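Local atomic coordinates of inositol-1-monophosphatase SuhB (Mycobacterium tuberculosis, PDB entry 2Q74), a protein that probably catalyses the magnesium-dependent hydrolysis of inositol 1-phosphate to free myo-inositol and phosphate, a step of myo-inositol synthesis, and forms a homodimer. Residues A[151-156]-A[162-167]; A[177-182]-A[193-198]; A[212-217]-A[224-229]; A[238-243]-A[248-253]. All blocks are in the same frame, centred on the assembly; numbering follows the deposited sequence.

Contact 1: residues A[151-156]-A[162-167]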
loop_
_atom_site.group_PDB
_atom_site.type_symbol
_atom_site.label_atom_id
_atom_site.label_comp_id
_atom_site.label_asym_id
_atom_site.label_seq_id
_atom_site.Cartn_x
_atom_site.Cartn_y
_atom_site.Cartn_z
ATOM N N LEU A 151 0.552 2.637 28.999
ATOM C CA LEU A 151 0.740 4.049 28.682
ATOM C C LEU A 151 0.049 4.474 27.397
ATOM O O LEU A 151 0.065 5.650 27.074
ATOM C CB LEU A 151 2.244 4.364 28.631
ATOM C CG LEU A 151 2.933 4.201 30.000
ATOM C CD1 LEU A 151 4.444 4.457 29.884
ATOM C CD2 LEU A 151 2.288 5.103 31.026
ATOM N N GLY A 152 -0.562 3.540 26.673
ATOM C CA GLY A 152 -1.203 3.864 25.408
ATOM C C GLY A 152 -0.261 3.909 24.209
ATOM O O GLY A 152 0.948 3.776 24.351
ATOM N N ALA A 153 -0.840 4.092 23.027
ATOM C CA ALA A 153 -0.101 4.103 21.751
ATOM C C ALA A 153 -0.219 5.470 21.096
ATOM O O ALA A 153 -1.318 6.028 21.020
ATOM C CB ALA A 153 -0.682 3.065 20.811
ATOM N N HIS A 154 0.895 6.017 20.613
ATOM C CA HIS A 154 0.851 7.312 19.926
ATOM C C HIS A 154 1.524 7.284 18.569
ATOM O O HIS A 154 2.372 6.443 18.308
ATOM C CB HIS A 154 1.472 8.414 20.783
ATOM C CG HIS A 154 1.052 8.367 22.217
ATOM N ND1 HIS A 154 -0.205 8.735 22.638
ATOM C CD2 HIS A 154 1.718 7.967 23.326
ATOM C CE1 HIS A 154 -0.297 8.568 23.946
ATOM N NE2 HIS A 154 0.858 8.104 24.386
ATOM N N LEU A 155 1.095 8.201 17.708
ATOM C CA LEU A 155 1.703 8.467 16.411
ATOM C C LEU A 155 2.310 9.861 16.476
ATOM O O LEU A 155 1.653 10.797 16.954
ATOM C CB LEU A 155 0.621 8.475 15.342
ATOM C CG LEU A 155 0.968 8.410 13.845
ATOM C CD1 LEU A 155 -0.250 8.809 13.043
ATOM C CD2 LEU A 155 2.107 9.269 13.463
ATOM N N THR A 156 3.557 10.002 16.016
ATOM C CA THR A 156 4.234 11.295 16.008
ATOM C C THR A 156 4.601 11.702 14.593
ATOM O O THR A 156 5.283 10.972 13.891
ATOM C CB THR A 156 5.512 11.267 16.874
ATOM O OG1 THR A 156 5.167 10.882 18.208
ATOM C CG2 THR A 156 6.173 12.622 16.917
ATOM N N HIS A 162 -0.136 12.253 18.525
ATOM C CA HIS A 162 -1.578 11.934 18.552
ATOM C C HIS A 162 -1.839 10.571 19.207
ATOM O O HIS A 162 -1.020 9.665 19.093
ATOM C CB HIS A 162 -2.170 11.917 17.138
ATOM C CG HIS A 162 -1.506 12.867 16.192
ATOM N ND1 HIS A 162 -1.416 14.223 16.433
ATOM C CD2 HIS A 162 -0.894 12.654 15.005
ATOM C CE1 HIS A 162 -0.772 14.802 15.435
ATOM N NE2 HIS A 162 -0.441 13.872 14.557
ATOM N N VAL A 163 -2.988 10.432 19.879
ATOM C CA VAL A 163 -3.366 9.181 20.521
ATOM C C VAL A 163 -3.908 8.258 19.455
ATOM O O VAL A 163 -4.640 8.693 18.583
ATOM C CB VAL A 163 -4.462 9.371 21.624
ATOM C CG1 VAL A 163 -4.896 8.031 22.231
ATOM C CG2 VAL A 163 -3.957 10.281 22.698
ATOM N N LEU A 164 -3.562 6.981 19.546
ATOM C CA LEU A 164 -4.065 5.992 18.624
ATOM C C LEU A 164 -5.164 5.162 19.256
ATOM O O LEU A 164 -5.105 4.787 20.454
ATOM C CB LEU A 164 -2.932 5.088 18.133
ATOM C CG LEU A 164 -1.871 5.794 17.269
ATOM C CD1 LEU A 164 -0.840 4.809 16.772
ATOM C CD2 LEU A 164 -2.528 6.536 16.120
ATOM N N ARG A 165 -6.168 4.885 18.432
ATOM C CA ARG A 165 -7.298 4.059 18.793
ATOM C C ARG A 165 -7.782 3.314 17.566
ATOM O O ARG A 165 -7.937 3.893 16.484
ATOM C CB ARG A 165 -8.426 4.920 19.351
ATOM C CG ARG A 165 -8.229 5.359 20.808
ATOM C CD ARG A 165 -7.953 4.152 21.714
ATOM N NE ARG A 165 -8.619 4.240 23.002
ATOM C CZ ARG A 165 -8.600 3.278 23.924
ATOM N NH1 ARG A 165 -7.925 2.148 23.712
ATOM N NH2 ARG A 165 -9.257 3.453 25.077
ATOM N N CYS A 166 -8.008 2.019 17.716
ATOM C CA CYS A 166 -8.488 1.229 16.602
ATOM C C CYS A 166 -9.961 1.516 16.398
ATOM O O CYS A 166 -10.576 2.203 17.190
ATOM C CB CYS A 166 -8.238 -0.252 16.845
ATOM S SG CYS A 166 -8.898 -0.773 18.407
ATOM N N THR A 167 -10.513 1.000 15.315
ATOM C CA THR A 167 -11.862 1.328 14.919
ATOM C C THR A 167 -12.863 0.608 15.806
ATOM O O THR A 167 -12.486 -0.229 16.605
ATOM C CB THR A 167 -12.101 0.927 13.455
ATOM O OG1 THR A 167 -11.987 -0.492 13.340
ATOM C CG2 THR A 167 -11.092 1.573 12.539
HETATM O O HOH W 1 -3.805 4.556 22.591
#

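Contact 2: residues A[177-182]-A[193-198]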
loop_
_atom_site.group_PDB
_atom_site.type_symbol
_atom_site.label_atom_id
_atom_site.label_comp_id
_atom_site.label_asym_id
_atom_site.label_seq_id
_atom_site.Cartn_x
_atom_site.Cartn_y
_atom_site.Cartn_z
ATOM N N LEU A 177 -9.313 -5.824 5.969
ATOM C CA LEU A 177 -8.333 -6.750 6.479
ATOM C C LEU A 177 -7.027 -6.648 5.696
ATOM O O LEU A 177 -7.023 -6.715 4.472
ATOM C CB LEU A 177 -8.873 -8.163 6.365
ATOM C CG LEU A 177 -7.960 -9.286 6.827
ATOM C CD1 LEU A 177 -7.848 -9.330 8.359
ATOM C CD2 LEU A 177 -8.493 -10.575 6.282
ATOM N N GLY A 178 -5.919 -6.536 6.425
ATOM C CA GLY A 178 -4.599 -6.616 5.831
ATOM C C GLY A 178 -4.006 -8.004 5.993
ATOM O O GLY A 178 -4.214 -8.684 6.999
ATOM N N THR A 179 -3.266 -8.451 5.000
ATOM C CA THR A 179 -2.537 -9.715 5.126
ATOM C C THR A 179 -1.190 -9.658 4.480
ATOM O O THR A 179 -0.874 -8.726 3.763
ATOM C CB THR A 179 -3.300 -10.895 4.505
ATOM O OG1 THR A 179 -3.769 -10.547 3.197
ATOM C CG2 THR A 179 -4.465 -11.226 5.366
ATOM N N GLY A 180 -0.396 -10.670 4.776
ATOM C CA GLY A 180 0.878 -10.863 4.126
ATOM C C GLY A 180 1.165 -12.336 3.989
ATOM O O GLY A 180 0.432 -13.183 4.513
ATOM N N PHE A 181 2.215 -12.631 3.231
ATOM C CA PHE A 181 2.750 -13.979 3.112
ATOM C C PHE A 181 3.966 -14.008 4.012
ATOM O O PHE A 181 4.890 -13.201 3.844
ATOM C CB PHE A 181 3.119 -14.289 1.663
ATOM C CG PHE A 181 1.924 -14.441 0.747
ATOM C CD1 PHE A 181 1.893 -13.808 -0.488
ATOM C CD2 PHE A 181 0.837 -15.222 1.120
ATOM C CE1 PHE A 181 0.803 -13.955 -1.330
ATOM C CE2 PHE A 181 -0.249 -15.370 0.281
ATOM C CZ PHE A 181 -0.261 -14.740 -0.947
ATOM N N GLY A 182 3.933 -14.907 4.993
ATOM C CA GLY A 182 4.949 -14.974 6.031
ATOM C C GLY A 182 5.995 -16.023 5.724
ATOM O O GLY A 182 5.689 -17.043 5.100
ATOM N N GLU A 193 -5.017 -19.721 -0.559
ATOM C CA GLU A 193 -6.224 -20.538 -0.602
ATOM C C GLU A 193 -7.102 -20.206 0.603
ATOM O O GLU A 193 -8.311 -20.003 0.476
ATOM C CB GLU A 193 -5.832 -22.022 -0.566
ATOM C CG GLU A 193 -6.736 -22.960 -1.344
ATOM C CD GLU A 193 -6.349 -23.071 -2.816
ATOM O OE1 GLU A 193 -5.143 -23.275 -3.108
ATOM O OE2 GLU A 193 -7.257 -22.966 -3.681
ATOM N N LEU A 194 -6.476 -20.160 1.773
ATOM C CA LEU A 194 -7.150 -19.775 3.002
ATOM C C LEU A 194 -7.787 -18.400 2.899
ATOM O O LEU A 194 -8.917 -18.212 3.337
ATOM C CB LEU A 194 -6.158 -19.778 4.168
ATOM C CG LEU A 194 -6.647 -19.232 5.516
ATOM C CD1 LEU A 194 -7.516 -20.233 6.223
ATOM C CD2 LEU A 194 -5.465 -18.867 6.377
ATOM N N LEU A 195 -7.059 -17.441 2.336
ATOM C CA LEU A 195 -7.552 -16.078 2.223
ATOM C C LEU A 195 -8.755 -15.975 1.317
ATOM O O LEU A 195 -9.686 -15.241 1.615
ATOM C CB LEU A 195 -6.461 -15.125 1.721
ATOM C CG LEU A 195 -5.352 -14.814 2.731
ATOM C CD1 LEU A 195 -4.312 -13.823 2.171
ATOM C CD2 LEU A 195 -5.953 -14.301 4.057
ATOM N N ALA A 196 -8.734 -16.698 0.204
ATOM C CA ALA A 196 -9.869 -16.703 -0.703
ATOM C C ALA A 196 -11.143 -17.042 0.079
ATOM O O ALA A 196 -12.179 -16.444 -0.142
ATOM C CB ALA A 196 -9.638 -17.662 -1.848
ATOM N N HIS A 197 -11.050 -17.941 1.043
ATOM C CA HIS A 197 -12.209 -18.292 1.852
ATOM C C HIS A 197 -12.703 -17.150 2.733
ATOM O O HIS A 197 -13.907 -16.988 2.920
ATOM C CB HIS A 197 -11.920 -19.515 2.726
ATOM C CG HIS A 197 -11.697 -20.780 1.951
ATOM N ND1 HIS A 197 -11.328 -21.962 2.555
ATOM C CD2 HIS A 197 -11.774 -21.043 0.625
ATOM C CE1 HIS A 197 -11.200 -22.903 1.638
ATOM N NE2 HIS A 197 -11.462 -22.369 0.457
ATOM N N VAL A 198 -11.788 -16.365 3.290
ATOM C CA VAL A 198 -12.180 -15.251 4.167
ATOM C C VAL A 198 -12.552 -13.980 3.389
ATOM O O VAL A 198 -13.297 -13.140 3.893
ATOM C CB VAL A 198 -11.119 -14.985 5.286
ATOM C CG1 VAL A 198 -9.769 -15.547 4.925
ATOM C CG2 VAL A 198 -11.021 -13.518 5.620
#

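Contact 3: residues A[212-217]-A[224-229]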
loop_
_atom_site.group_PDB
_atom_site.type_symbol
_atom_site.label_atom_id
_atom_site.label_comp_id
_atom_site.label_asym_id
_atom_site.label_seq_id
_atom_site.Cartn_x
_atom_site.Cartn_y
_atom_site.Cartn_z
ATOM N N ALA A 212 5.084 -4.879 10.229
ATOM C CA ALA A 212 5.219 -3.819 11.215
ATOM C C ALA A 212 4.210 -2.695 10.939
ATOM O O ALA A 212 3.519 -2.205 11.854
ATOM C CB ALA A 212 6.654 -3.280 11.215
ATOM N N LEU A 213 4.117 -2.309 9.671
ATOM C CA LEU A 213 3.226 -1.220 9.276
ATOM C C LEU A 213 1.758 -1.615 9.324
ATOM O O LEU A 213 0.920 -0.757 9.580
ATOM C CB LEU A 213 3.612 -0.691 7.867
ATOM C CG LEU A 213 4.920 0.107 7.817
ATOM C CD1 LEU A 213 5.303 0.494 6.354
ATOM C CD2 LEU A 213 4.846 1.330 8.706
ATOM N N ASP A 214 1.441 -2.882 9.061
ATOM C CA ASP A 214 0.072 -3.378 9.137
ATOM C C ASP A 214 -0.425 -3.307 10.591
ATOM O O ASP A 214 -1.544 -2.869 10.876
ATOM C CB ASP A 214 -0.003 -4.846 8.671
ATOM C CG ASP A 214 0.143 -5.011 7.158
ATOM O OD1 ASP A 214 -0.372 -4.179 6.393
ATOM O OD2 ASP A 214 0.753 -6.000 6.728
ATOM N N LEU A 215 0.400 -3.765 11.514
ATOM C CA LEU A 215 0.058 -3.684 12.904
ATOM C C LEU A 215 -0.191 -2.224 13.292
ATOM O O LEU A 215 -1.120 -1.914 14.031
ATOM C CB LEU A 215 1.160 -4.322 13.749
ATOM C CG LEU A 215 1.199 -5.863 13.641
ATOM C CD1 LEU A 215 2.519 -6.432 14.116
ATOM C CD2 LEU A 215 -0.009 -6.474 14.468
ATOM N N CYS A 216 0.592 -1.301 12.737
ATOM C CA CYS A 216 0.395 0.119 13.090
ATOM C C CYS A 216 -0.901 0.664 12.466
ATOM O O CYS A 216 -1.629 1.466 13.084
ATOM C CB CYS A 216 1.601 0.961 12.670
ATOM S SG CYS A 216 3.114 0.603 13.585
ATOM N N MET A 217 -1.187 0.231 11.239
ATOM C CA MET A 217 -2.422 0.666 10.604
ATOM C C MET A 217 -3.637 0.275 11.483
ATOM O O MET A 217 -4.575 1.055 11.677
ATOM C CB MET A 217 -2.526 0.100 9.204
ATOM C CG MET A 217 -1.589 0.816 8.237
ATOM S SD MET A 217 -1.807 0.240 6.534
ATOM C CE MET A 217 -0.419 -0.868 6.512
ATOM N N ASP A 224 -9.012 -2.497 9.875
ATOM C CA ASP A 224 -9.824 -3.005 10.967
ATOM C C ASP A 224 -9.205 -4.253 11.578
ATOM O O ASP A 224 -9.467 -4.573 12.740
ATOM C CB ASP A 224 -11.225 -3.329 10.476
ATOM C CG ASP A 224 -12.035 -2.087 10.135
ATOM O OD1 ASP A 224 -12.098 -1.114 10.913
ATOM O OD2 ASP A 224 -12.617 -2.094 9.042
ATOM N N ALA A 225 -8.419 -4.978 10.782
ATOM C CA ALA A 225 -7.707 -6.164 11.260
ATOM C C ALA A 225 -6.534 -6.524 10.411
ATOM O O ALA A 225 -6.372 -6.064 9.249
ATOM C CB ALA A 225 -8.618 -7.350 11.315
ATOM N N TYR A 226 -5.724 -7.410 10.967
ATOM C CA TYR A 226 -4.554 -7.894 10.253
ATOM C C TYR A 226 -4.305 -9.337 10.602
ATOM O O TYR A 226 -4.394 -9.708 11.750
ATOM C CB TYR A 226 -3.340 -7.045 10.625
ATOM C CG TYR A 226 -2.012 -7.643 10.257
ATOM C CD1 TYR A 226 -1.661 -7.838 8.913
ATOM C CD2 TYR A 226 -1.092 -8.002 11.244
ATOM C CE1 TYR A 226 -0.399 -8.382 8.548
ATOM C CE2 TYR A 226 0.154 -8.555 10.912
ATOM C CZ TYR A 226 0.499 -8.729 9.543
ATOM O OH TYR A 226 1.710 -9.261 9.224
ATOM N N TYR A 227 -3.980 -10.133 9.587
ATOM C CA TYR A 227 -3.682 -11.559 9.769
ATOM C C TYR A 227 -2.503 -11.986 8.881
ATOM O O TYR A 227 -2.529 -11.821 7.653
ATOM C CB TYR A 227 -4.908 -12.423 9.435
ATOM C CG TYR A 227 -4.558 -13.863 9.148
ATOM C CD1 TYR A 227 -4.116 -14.688 10.164
ATOM C CD2 TYR A 227 -4.617 -14.383 7.865
ATOM C CE1 TYR A 227 -3.757 -16.021 9.933
ATOM C CE2 TYR A 227 -4.255 -15.713 7.606
ATOM C CZ TYR A 227 -3.828 -16.541 8.666
ATOM O OH TYR A 227 -3.457 -17.879 8.510
ATOM N N GLU A 228 -1.485 -12.556 9.520
ATOM C CA GLU A 228 -0.385 -13.168 8.804
ATOM C C GLU A 228 0.149 -14.425 9.488
ATOM O O GLU A 228 0.324 -14.468 10.703
ATOM C CB GLU A 228 0.755 -12.174 8.591
ATOM C CG GLU A 228 1.728 -12.633 7.511
ATOM C CD GLU A 228 2.750 -11.613 7.159
ATOM O OE1 GLU A 228 2.432 -10.405 7.163
ATOM O OE2 GLU A 228 3.895 -12.027 6.873
ATOM N N HIS A 229 0.431 -15.428 8.665
ATOM C CA HIS A 229 0.976 -16.699 9.101
ATOM C C HIS A 229 2.469 -16.788 8.778
ATOM O O HIS A 229 2.844 -16.967 7.622
ATOM C CB HIS A 229 0.233 -17.828 8.391
ATOM C CG HIS A 229 0.542 -19.182 8.934
ATOM N ND1 HIS A 229 -0.040 -19.666 10.085
ATOM C CD2 HIS A 229 1.365 -20.158 8.483
ATOM C CE1 HIS A 229 0.417 -20.885 10.323
ATOM N NE2 HIS A 229 1.268 -21.206 9.364
#

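Contact 4: residues A[238-243]-A[248-253]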
loop_
_atom_site.group_PDB
_atom_site.type_symbol
_atom_site.label_atom_id
_atom_site.label_comp_id
_atom_site.label_asym_id
_atom_site.label_seq_id
_atom_site.Cartn_x
_atom_site.Cartn_y
_atom_site.Cartn_z
ATOM N N ALA A 238 7.203 -5.066 18.333
ATOM C CA ALA A 238 6.862 -3.658 18.551
ATOM C C ALA A 238 5.427 -3.289 18.137
ATOM O O ALA A 238 4.639 -2.787 18.955
ATOM C CB ALA A 238 7.830 -2.783 17.823
ATOM N N GLY A 239 5.096 -3.556 16.874
ATOM C CA GLY A 239 3.748 -3.317 16.347
ATOM C C GLY A 239 2.627 -3.976 17.130
ATOM O O GLY A 239 1.573 -3.379 17.328
ATOM N N ALA A 240 2.858 -5.202 17.581
ATOM C CA ALA A 240 1.856 -5.942 18.336
ATOM C C ALA A 240 1.428 -5.141 19.568
ATOM O O ALA A 240 0.232 -4.972 19.830
ATOM C CB ALA A 240 2.395 -7.308 18.730
ATOM N N LEU A 241 2.420 -4.627 20.287
ATOM C CA LEU A 241 2.187 -3.858 21.515
ATOM C C LEU A 241 1.425 -2.601 21.173
ATOM O O LEU A 241 0.498 -2.193 21.876
ATOM C CB LEU A 241 3.518 -3.475 22.164
ATOM C CG LEU A 241 3.644 -3.249 23.670
ATOM C CD1 LEU A 241 4.760 -2.198 23.953
ATOM C CD2 LEU A 241 2.362 -2.854 24.359
ATOM N N ILE A 242 1.839 -1.982 20.084
ATOM C CA ILE A 242 1.247 -0.728 19.651
ATOM C C ILE A 242 -0.238 -0.934 19.363
ATOM O O ILE A 242 -1.090 -0.255 19.954
ATOM C CB ILE A 242 1.952 -0.145 18.433
ATOM C CG1 ILE A 242 3.399 0.262 18.801
ATOM C CG2 ILE A 242 1.163 1.057 17.957
ATOM C CD1 ILE A 242 4.322 0.546 17.631
ATOM N N ALA A 243 -0.550 -1.907 18.505
ATOM C CA ALA A 243 -1.950 -2.268 18.264
ATOM C C ALA A 243 -2.691 -2.583 19.601
ATOM O O ALA A 243 -3.796 -2.113 19.848
ATOM C CB ALA A 243 -2.038 -3.414 17.280
ATOM N N ALA A 248 -6.686 -2.834 20.418
ATOM C CA ALA A 248 -6.904 -3.968 19.525
ATOM C C ALA A 248 -6.738 -5.292 20.258
ATOM O O ALA A 248 -6.009 -5.404 21.224
ATOM C CB ALA A 248 -5.979 -3.910 18.323
ATOM N N ARG A 249 -7.449 -6.291 19.769
ATOM C CA ARG A 249 -7.264 -7.653 20.187
ATOM C C ARG A 249 -6.065 -8.207 19.411
ATOM O O ARG A 249 -6.027 -8.141 18.184
ATOM C CB ARG A 249 -8.528 -8.431 19.850
ATOM C CG ARG A 249 -8.658 -9.737 20.554
ATOM C CD ARG A 249 -9.208 -9.585 21.958
ATOM N NE ARG A 249 -9.637 -10.895 22.426
ATOM C CZ ARG A 249 -10.765 -11.514 22.084
ATOM N NH1 ARG A 249 -11.625 -10.936 21.262
ATOM N NH2 ARG A 249 -11.044 -12.716 22.597
ATOM N N VAL A 250 -5.069 -8.720 20.115
ATOM C CA VAL A 250 -3.872 -9.195 19.452
ATOM C C VAL A 250 -3.436 -10.515 20.016
ATOM O O VAL A 250 -3.280 -10.635 21.226
ATOM C CB VAL A 250 -2.708 -8.211 19.626
ATOM C CG1 VAL A 250 -1.491 -8.690 18.838
ATOM C CG2 VAL A 250 -3.111 -6.826 19.181
ATOM N N LEU A 251 -3.235 -11.511 19.155
ATOM C CA LEU A 251 -2.682 -12.776 19.613
ATOM C C LEU A 251 -1.564 -13.271 18.722
ATOM O O LEU A 251 -1.657 -13.211 17.507
ATOM C CB LEU A 251 -3.766 -13.845 19.811
ATOM C CG LEU A 251 -4.756 -14.159 18.709
ATOM C CD1 LEU A 251 -4.242 -15.319 17.876
ATOM C CD2 LEU A 251 -6.117 -14.521 19.351
ATOM N N LEU A 252 -0.509 -13.759 19.374
ATOM C CA LEU A 252 0.689 -14.269 18.715
ATOM C C LEU A 252 0.872 -15.764 18.979
ATOM O O LEU A 252 1.459 -16.164 19.981
ATOM C CB LEU A 252 1.912 -13.525 19.229
ATOM C CG LEU A 252 2.009 -12.039 18.910
ATOM C CD1 LEU A 252 3.273 -11.486 19.517
ATOM C CD2 LEU A 252 1.995 -11.802 17.385
ATOM N N SER A 253 0.343 -16.578 18.075
ATOM C CA SER A 253 0.408 -18.032 18.177
ATOM C C SER A 253 1.699 -18.523 17.516
ATOM O O SER A 253 2.756 -18.559 18.143
ATOM C CB SER A 253 -0.821 -18.644 17.488
ATOM O OG SER A 253 -0.901 -20.048 17.673
#

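Contact 1: residues A[151-156]-A[162-167]
L155 and H162 form a hydrogen-bonded antiparallel pair: L155 N donates to H162 O (2.9 Å), and H162 N returns a bond to L155 O (2.8 Å). Beyond the non-hydrogen-bonded pair H154–V163, L164 N reaches A153 O at 2.8 Å. A water accepts from A153 N at 3.0 Å where the chains begin to part; it also lies close to L164 O, though a bridge through it is doubtful. H162 O has a second neighbour in H154 CA, a CA-H...O contact of 3.1 Å, and lies in plane at the edge of the H154 imidazole.

L164 packs along the partner strand. Its CG stands beside its own backbone N (chi1 -66°), which lays the branches against that strand: CB meets A153 CB at 4.0 Å, CD1 lies against the H154 carbonyl, and CD2 touches L155 CB at 3.8 Å. On the other sheet face, V163 CG2 comes near H154 ND1.

The segments belong to the beta hairpin of strands 152-157 and 160-163. The first strand pairs onward with strand 143-148, where Y145 receives both L155 and L164, while H154 leans on R12 of helix 8-33.

Contact 2: residues A[177-182]-A[193-198]
T179 and L195 meet tip to tip across the gap between strand and helix. Both methyls of L195 take part: CD1 lies 3.5 Å from T179 OG1 and 3.9 Å from T179 CB, while CD2 rests 3.7 Å from T179 CG2. The threonine rotamer (chi1 48°) sets OG1 between its backbone N and carbonyl carbon and CG2 beside the N, a placement that turns both hydroxyl and methyl to the forked leucine end. One turn further along the helix a second apolar touch is made, L177 CD2 against V198 CG2 at 3.9 Å, the two side chains crossing at about a right angle. L177 reaches that far because its CG is swung anti to its backbone N (chi1 179°).

T179 and L195 are also backed by Y227 of strand 225-231 and by R207, and L177 touches A225. Strand 176-181 is bonded through its backbone to strands 204-206 and 225-231, and helix 188-198 connects it to the first of these as a beta-alpha-beta unit. The far side of the helix faces the dimer partner: A196 packs on A192 of the second subunit.

The T179 side chain lies about 7 Å from that of R206, which probably binds substrate. Across the two segments the chemistry is that of carbon surfaces, with a lone hydroxyl set against a methyl. Burial and shape, rather than directional bonds, therefore govern how the side chains that meet here fit together.

Contact 3: residues A[212-217]-A[224-229]
D214 and L215, neighbours on one helix turn, both touch the ring of Y226, D214 over one face and L215 obliquely. The main aromatic contact is a CH-pi interaction: D214 CB stands over the face, 3.6 Å from the ring centroid and 21° off the normal, displaced toward the CD1 side. On the opposite face the backbone N of E228 lies above the rim. Because Y226 has its CG anti to the backbone N (chi1 164°), its ring is carried toward the helix.

The apolar part belongs to L215, whose CD2 approaches Y226 CD2 at 3.7 Å with CG close behind. Leucine and ring meet at a slant, on the half of the tyrosine away from D214.

Among polar groups, the D214 carboxylate reaches past the CD1-CE1 side of the ring, its plane turned 35° from it, with OD2 3.2 Å from Y226 CE1. The phenol looks elsewhere: Y226 OH donates to E228 OE1 within its own strand, a very short bond at 2.5 Å whose exact length is doubtful. D214 OD2 and E228 OE1 stay 4.7 Å apart. Nearby, A212 N bonds D107 OD2, tying the start of helix 211-220 to a probable magnesium ligand, and D224 OD2 bonds Y114 OH of the second subunit.

Helix 211-220 lies on strand 225-231 on one side and touches strand 130-138 of the other sheet on its other side. It thus belongs to the central helical layer of the alpha-beta-alpha-beta-alpha sandwich of inositol monophosphatases.

Contact 4: residues A[238-243]-A[248-253]
V250 faces A240 and A243 where helix 233-245, in the central helical layer of the alpha-beta-alpha-beta-alpha sandwich, packs on the edge strand 249-252 of the five-stranded sheet. The axes of 238-243 and 249-252 approach to 8.5 Å, nearly antiparallel at 152°. The side chain of V250 leaves the strand toward the helix. CB stays back from the alanines and the two methyls make the contact. CG1, anti to the backbone N (chi1 -176°), meets A240 CB at 4.1 Å. CG2, on the branch beside the N, touches both A240 O (3.9 Å) and A243 CB (4.1 Å). The valine thus spans one helix turn, and two residues on L252 CD1 extends the row to A240 CB at 4.3 Å.

Alanines on the helix face bring the strand in close. V250 also touches A266 of the neighbouring strand 262-267, while R249, pointing from the helix, forms a salt bridge with D273. On its other side the helix sends A238 and I242 to V136 of strand 130-138.

At the turn between the two elements, A248 CB packs on A243 CB at 4.1 Å, and A248 N donates to A243 O at 3.0 Å.

The four contacts follow one another in series along the chain. Contact 1 is the hairpin at the end of the seven-stranded sheet, whereas contacts 2, 3 and 4 all reach the five-stranded sheet. Contacts 2 and 3 share neighbouring strands, 176-181 and 225-231, with centres 12 Å apart, and lie against opposite layers of helices. Contacts 3 and 4 are closest, 9 Å between centres: L215 packs on G239 and A240, joining the two central helices. Contact 1 lies 26 Å from contact 2 but touches contact 3 (T167 to D224) and contact 4 (A153 to I242, C166 to A248). Contacts 2 and 3 come near the probable substrate residues R206 and D235; contact 1 is remote.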